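Local coordinates for hydrogenase maturation factor (Thermoanaerobacter tengcongensis, PDB 3VTH), which probably transfers the carbamoyl group of carbamoyl phosphate to the C-terminal cysteine of HypE during [NiFe]-hydrogenase maturation, using ATP, at residues Y637-L640 with V646-P649; N31-Y36 with K91-V96. All coordinates share one frame; numbering follows the deposited sequence.

Contact 1 of 2, residues Y637-L640 with V646-P649; sequences YEIL and VIDP
Val646 N gives its hydrogen to Leu640 O at 2.9 Å, and Leu640 N returns the bond to Val646 O at 3.0 Å with a nearly straight N-H...O angle of 173°. The two residues form an antiparallel hydrogen-bonded pair in a beta hairpin of strands 639-641 and 645-647, within the second subdomain of the Kae1-like carbamoyltransferase domain. Past Ile639 and Ile647 the backbones part, and water joins Glu638 to Asp648: one molecule donates to Glu638 O at 2.6 Å and accepts from Asp648 N, while a second accepts from Glu638 N and reaches Asp648 O only weakly.

Leu640 and Val646 lie on one face of the hairpin, Ile639 and Ile647 on the other. The isoleucines lean across each other, Ile639 CG1 lying 3.8 Å from Ile647 CG1 and a little farther from Ile647 CD1. Ile647 sets CG1 beside its own backbone N (chi1 -65°), which also brings this methylene to 3.6 Å from Glu638 O. A branched aliphatic chain suits this buried place, since it meets Ile639 and also Phe680 and Leu684 of helix 666-692. With an alanine here, a gap is likely to open between Ile639 and that helix, since CG1 and CD1, which meet Ile639, would be gone. Strand 645-647 also runs parallel to strand 530-542, with backbone hydrogen bonds between Ile647 and Lys537, so the hairpin extends that sheet. Asp648, with its short carboxylate, suits the N-cap of helix 649-662: OD1 accepts from Glu650 N and forms a salt bridge with Lys539 NZ.

Contact 2 of 2, residues N31-Y36 with K91-V96; sequences NIAQKY and KDFKIV
Ala33 CB sits squarely over one face of the Phe93 ring, 3.5 Å from its centroid and only 6° off the ring normal, a CH-pi contact. All six ring carbons lie at nearly equal range from the methyl, the nearest being CD2 at 3.7 Å. Alanine suits this buried spot, for its single methyl lets the helix come close to the flat ring. Phe93 presents that face with CG anti to its backbone N (chi1 -168°).

Beside this apolar contact, the exposed Gln34 is bent at chi2 (-103°) and brings NE2 to 4.0 Å from Phe93 CB. A water bridges the remaining gap, accepting from Phe93 N at 2.8 Å and, weakly, from Gln34 NE2. A long amide thus suits the exposed border of the contact, where it can reach the strand backbone through water.

Val29 and Phe30, one turn earlier on helix 25-35, also touch Phe93, and Val42 meets it from strand 39-45. Strand 93-95 runs parallel to strand 39-45 at the end of the five-stranded acylphosphatase-like sheet, and helix 25-35 packs on it through this ring and Ile95, while Ile32 and Tyr36 face helix 57-69.

Contact 2 comes first along the chain and closes long before contact 1 opens. Their centres lie about 70 Å apart, on opposite sides of the chain's centre, and their nearest atoms are still about 58 Å apart. They share no sheet: contact 2 joins a helix to the edge strand of the five-stranded sheet in the acylphosphatase range, whereas contact 1 pairs neighbouring strands of a hairpin that joins a mixed sheet through strand 530-542, in the second subdomain of the Kae1-like domain. One brings together segments separated by 54 residues, the other segments separated by five. Each therefore belongs to the internal build of its own module in this multidomain enzyme, without direct touch between them.

Contact 1 of 2, residues Y637-L640 with V646-P649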
loop_
_atom_site.group_PDB
_atom_site.type_symbol
_atom_site.label_atom_id
_atom_site.label_comp_id
_atom_site.label_asym_id
_atom_site.label_seq_id
_atom_site.Cartn_x
_atom_site.Cartn_y
_atom_site.Cartn_z
ATOM N N TYR A 637 -25.759 7.852 23.834
ATOM C CA TYR A 637 -24.482 7.743 24.536
ATOM C C TYR A 637 -24.360 8.858 25.564
ATOM O O TYR A 637 -25.104 9.842 25.539
ATOM C CB TYR A 637 -23.294 7.812 23.570
ATOM C CG TYR A 637 -23.362 9.009 22.661
ATOM C CD1 TYR A 637 -22.779 10.230 23.018
ATOM C CD2 TYR A 637 -24.030 8.921 21.446
ATOM C CE1 TYR A 637 -22.878 11.332 22.174
ATOM C CE2 TYR A 637 -24.118 9.989 20.608
ATOM C CZ TYR A 637 -23.548 11.183 20.970
ATOM O OH TYR A 637 -23.669 12.212 20.093
ATOM N N GLU A 638 -23.388 8.694 26.450
ATOM C CA GLU A 638 -23.166 9.597 27.557
ATOM C C GLU A 638 -21.670 9.868 27.573
ATOM O O GLU A 638 -20.875 8.942 27.402
ATOM C CB GLU A 638 -23.629 8.902 28.843
ATOM C CG GLU A 638 -23.190 9.546 30.144
ATOM C CD GLU A 638 -23.794 8.866 31.362
ATOM O OE1 GLU A 638 -24.962 9.174 31.696
ATOM O OE2 GLU A 638 -23.103 8.030 31.988
ATOM N N ILE A 639 -21.288 11.135 27.752
ATOM C CA ILE A 639 -19.871 11.492 27.876
ATOM C C ILE A 639 -19.653 11.978 29.299
ATOM O O ILE A 639 -20.323 12.918 29.753
ATOM C CB ILE A 639 -19.425 12.593 26.873
ATOM C CG1 ILE A 639 -19.727 12.172 25.432
ATOM C CG2 ILE A 639 -17.925 12.919 27.032
ATOM C CD1 ILE A 639 -19.553 13.303 24.416
ATOM N N LEU A 640 -18.740 11.318 30.009
ATOM C CA LEU A 640 -18.378 11.747 31.354
ATOM C C LEU A 640 -17.004 12.426 31.347
ATOM O O LEU A 640 -16.019 11.874 30.832
ATOM C CB LEU A 640 -18.413 10.570 32.340
ATOM C CG LEU A 640 -19.702 9.752 32.498
ATOM C CD1 LEU A 640 -19.516 8.700 33.604
ATOM C CD2 LEU A 640 -20.919 10.647 32.821
ATOM N N VAL A 646 -14.752 10.446 28.700
ATOM C CA VAL A 646 -14.874 9.016 28.553
ATOM C C VAL A 646 -16.289 8.597 28.225
ATOM O O VAL A 646 -17.208 9.048 28.824
ATOM C CB VAL A 646 -14.425 8.284 29.806
ATOM C CG1 VAL A 646 -14.679 6.838 29.717
ATOM C CG2 VAL A 646 -12.997 8.541 30.102
ATOM N N ILE A 647 -16.406 7.707 27.259
ATOM C CA ILE A 647 -17.660 7.094 26.874
ATOM C C ILE A 647 -17.606 5.604 27.189
ATOM O O ILE A 647 -16.613 4.937 26.871
ATOM C CB ILE A 647 -17.898 7.305 25.372
ATOM C CG1 ILE A 647 -18.081 8.806 25.096
ATOM C CG2 ILE A 647 -19.127 6.472 24.894
ATOM C CD1 ILE A 647 -17.864 9.213 23.617
ATOM N N ASP A 648 -18.671 5.104 27.807
ATOM C CA ASP A 648 -18.778 3.700 28.188
ATOM C C ASP A 648 -19.487 2.889 27.094
ATOM O O ASP A 648 -20.706 2.996 26.928
ATOM C CB ASP A 648 -19.527 3.594 29.536
ATOM C CG ASP A 648 -19.609 2.159 30.080
ATOM O OD1 ASP A 648 -19.114 1.192 29.441
ATOM O OD2 ASP A 648 -20.165 2.014 31.181
ATOM N N PRO A 649 -18.723 2.067 26.348
ATOM C CA PRO A 649 -19.302 1.275 25.273
ATOM C C PRO A 649 -20.367 0.280 25.726
ATOM O O PRO A 649 -21.235 -0.057 24.930
ATOM C CB PRO A 649 -18.089 0.545 24.685
ATOM C CG PRO A 649 -17.102 0.527 25.746
ATOM C CD PRO A 649 -17.277 1.816 26.481
HETATM O O HOH W 1 -21.051 6.550 28.440
HETATM O O HOH W 2 -22.522 5.724 26.362
#

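Contact 2 of 2, residues N31-Y36 with K91-V96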
loop_
_atom_site.group_PDB
_atom_site.type_symbol
_atom_site.label_atom_id
_atom_site.label_comp_id
_atom_site.label_asym_id
_atom_site.label_seq_id
_atom_site.Cartn_x
_atom_site.Cartn_y
_atom_site.Cartn_z
ATOM N N ASN A 31 16.246 14.269 -28.115
ATOM C CA ASN A 31 15.378 14.616 -29.227
ATOM C C ASN A 31 14.964 16.088 -29.201
ATOM O O ASN A 31 14.973 16.735 -30.244
ATOM C CB ASN A 31 14.182 13.657 -29.312
ATOM C CG ASN A 31 14.587 12.253 -29.781
ATOM O OD1 ASN A 31 14.309 11.250 -29.110
ATOM N ND2 ASN A 31 15.251 12.178 -30.932
ATOM N N ILE A 32 14.648 16.634 -28.030
ATOM C CA ILE A 32 14.306 18.055 -27.980
ATOM C C ILE A 32 15.559 18.951 -28.125
ATOM O O ILE A 32 15.492 20.035 -28.718
ATOM C CB ILE A 32 13.398 18.429 -26.768
ATOM C CG1 ILE A 32 14.066 18.103 -25.432
ATOM C CG2 ILE A 32 12.048 17.674 -26.855
ATOM C CD1 ILE A 32 13.435 18.835 -24.246
ATOM N N ALA A 33 16.715 18.471 -27.666
ATOM C CA ALA A 33 17.966 19.217 -27.898
ATOM C C ALA A 33 18.253 19.343 -29.403
ATOM O O ALA A 33 18.651 20.412 -29.878
ATOM C CB ALA A 33 19.134 18.561 -27.192
ATOM N N GLN A 34 18.040 18.260 -30.151
ATOM C CA GLN A 34 18.207 18.302 -31.614
ATOM C C GLN A 34 17.182 19.240 -32.260
ATOM O O GLN A 34 17.501 19.996 -33.179
ATOM C CB GLN A 34 18.100 16.901 -32.226
ATOM C CG GLN A 34 19.045 15.883 -31.626
ATOM C CD GLN A 34 20.242 15.581 -32.499
ATOM O OE1 GLN A 34 20.098 15.055 -33.608
ATOM N NE2 GLN A 34 21.434 15.865 -31.992
ATOM N N LYS A 35 15.957 19.196 -31.752
ATOM C CA LYS A 35 14.855 20.004 -32.267
ATOM C C LYS A 35 15.179 21.490 -32.169
ATOM O O LYS A 35 14.876 22.259 -33.079
ATOM C CB LYS A 35 13.594 19.718 -31.460
ATOM C CG LYS A 35 12.312 20.271 -32.046
ATOM C CD LYS A 35 11.172 20.063 -31.064
ATOM C CE LYS A 35 9.913 20.826 -31.487
ATOM N NZ LYS A 35 8.907 20.739 -30.384
ATOM N N TYR A 36 15.788 21.888 -31.056
ATOM C CA TYR A 36 16.123 23.287 -30.830
ATOM C C TYR A 36 17.593 23.598 -31.120
ATOM O O TYR A 36 18.137 24.584 -30.630
ATOM C CB TYR A 36 15.715 23.696 -29.402
ATOM C CG TYR A 36 14.224 23.580 -29.170
ATOM C CD1 TYR A 36 13.326 24.383 -29.880
ATOM C CD2 TYR A 36 13.709 22.666 -28.253
ATOM C CE1 TYR A 36 11.944 24.275 -29.681
ATOM C CE2 TYR A 36 12.329 22.546 -28.049
ATOM C CZ TYR A 36 11.461 23.360 -28.768
ATOM O OH TYR A 36 10.108 23.255 -28.571
ATOM N N LYS A 91 30.497 20.146 -30.308
ATOM C CA LYS A 91 30.219 20.108 -31.742
ATOM C C LYS A 91 28.894 19.410 -32.056
ATOM O O LYS A 91 28.369 19.513 -33.164
ATOM C CB LYS A 91 31.370 19.447 -32.505
ATOM C CG LYS A 91 32.694 20.225 -32.421
ATOM C CD LYS A 91 33.325 20.415 -33.788
ATOM C CE LYS A 91 34.318 21.579 -33.776
ATOM N NZ LYS A 91 34.878 21.861 -35.127
ATOM N N ASP A 92 28.358 18.695 -31.076
ATOM C CA ASP A 92 27.117 17.974 -31.277
ATOM C C ASP A 92 26.393 17.810 -29.952
ATOM O O ASP A 92 26.861 18.286 -28.924
ATOM C CB ASP A 92 27.388 16.605 -31.933
ATOM C CG ASP A 92 28.421 15.762 -31.165
ATOM O OD1 ASP A 92 28.950 14.784 -31.749
ATOM O OD2 ASP A 92 28.726 16.077 -29.991
ATOM N N PHE A 93 25.251 17.137 -29.981
ATOM C CA PHE A 93 24.596 16.737 -28.747
ATOM C C PHE A 93 24.611 15.219 -28.614
ATOM O O PHE A 93 24.315 14.518 -29.573
ATOM C CB PHE A 93 23.156 17.255 -28.661
ATOM C CG PHE A 93 22.568 17.101 -27.291
ATOM C CD1 PHE A 93 21.948 15.926 -26.919
ATOM C CD2 PHE A 93 22.692 18.121 -26.350
ATOM C CE1 PHE A 93 21.444 15.772 -25.639
ATOM C CE2 PHE A 93 22.184 17.967 -25.059
ATOM C CZ PHE A 93 21.567 16.793 -24.718
ATOM N N LYS A 94 24.968 14.721 -27.432
ATOM C CA LYS A 94 25.117 13.279 -27.213
ATOM C C LYS A 94 24.574 12.847 -25.856
ATOM O O LYS A 94 24.682 13.589 -24.870
ATOM C CB LYS A 94 26.594 12.860 -27.314
ATOM C CG LYS A 94 27.182 12.846 -28.735
ATOM C CD LYS A 94 28.665 12.453 -28.693
ATOM C CE LYS A 94 29.177 11.987 -30.055
ATOM N NZ LYS A 94 28.557 10.675 -30.464
ATOM N N ILE A 95 23.976 11.656 -25.810
ATOM C CA ILE A 95 23.751 10.964 -24.543
ATOM C C ILE A 95 25.075 10.288 -24.189
ATOM O O ILE A 95 25.634 9.553 -25.021
ATOM C CB ILE A 95 22.631 9.881 -24.649
ATOM C CG1 ILE A 95 21.319 10.506 -25.148
ATOM C CG2 ILE A 95 22.434 9.169 -23.295
ATOM C CD1 ILE A 95 20.251 9.473 -25.581
ATOM N N VAL A 96 25.587 10.549 -22.983
ATOM C CA VAL A 96 26.873 9.971 -22.561
ATOM C C VAL A 96 26.722 9.006 -21.383
ATOM O O VAL A 96 25.618 8.854 -20.849
ATOM C CB VAL A 96 27.973 11.061 -22.279
ATOM C CG1 VAL A 96 28.178 11.940 -23.506
ATOM C CG2 VAL A 96 27.624 11.909 -21.063
HETATM O O HOH W 3 24.018 16.761 -32.427
#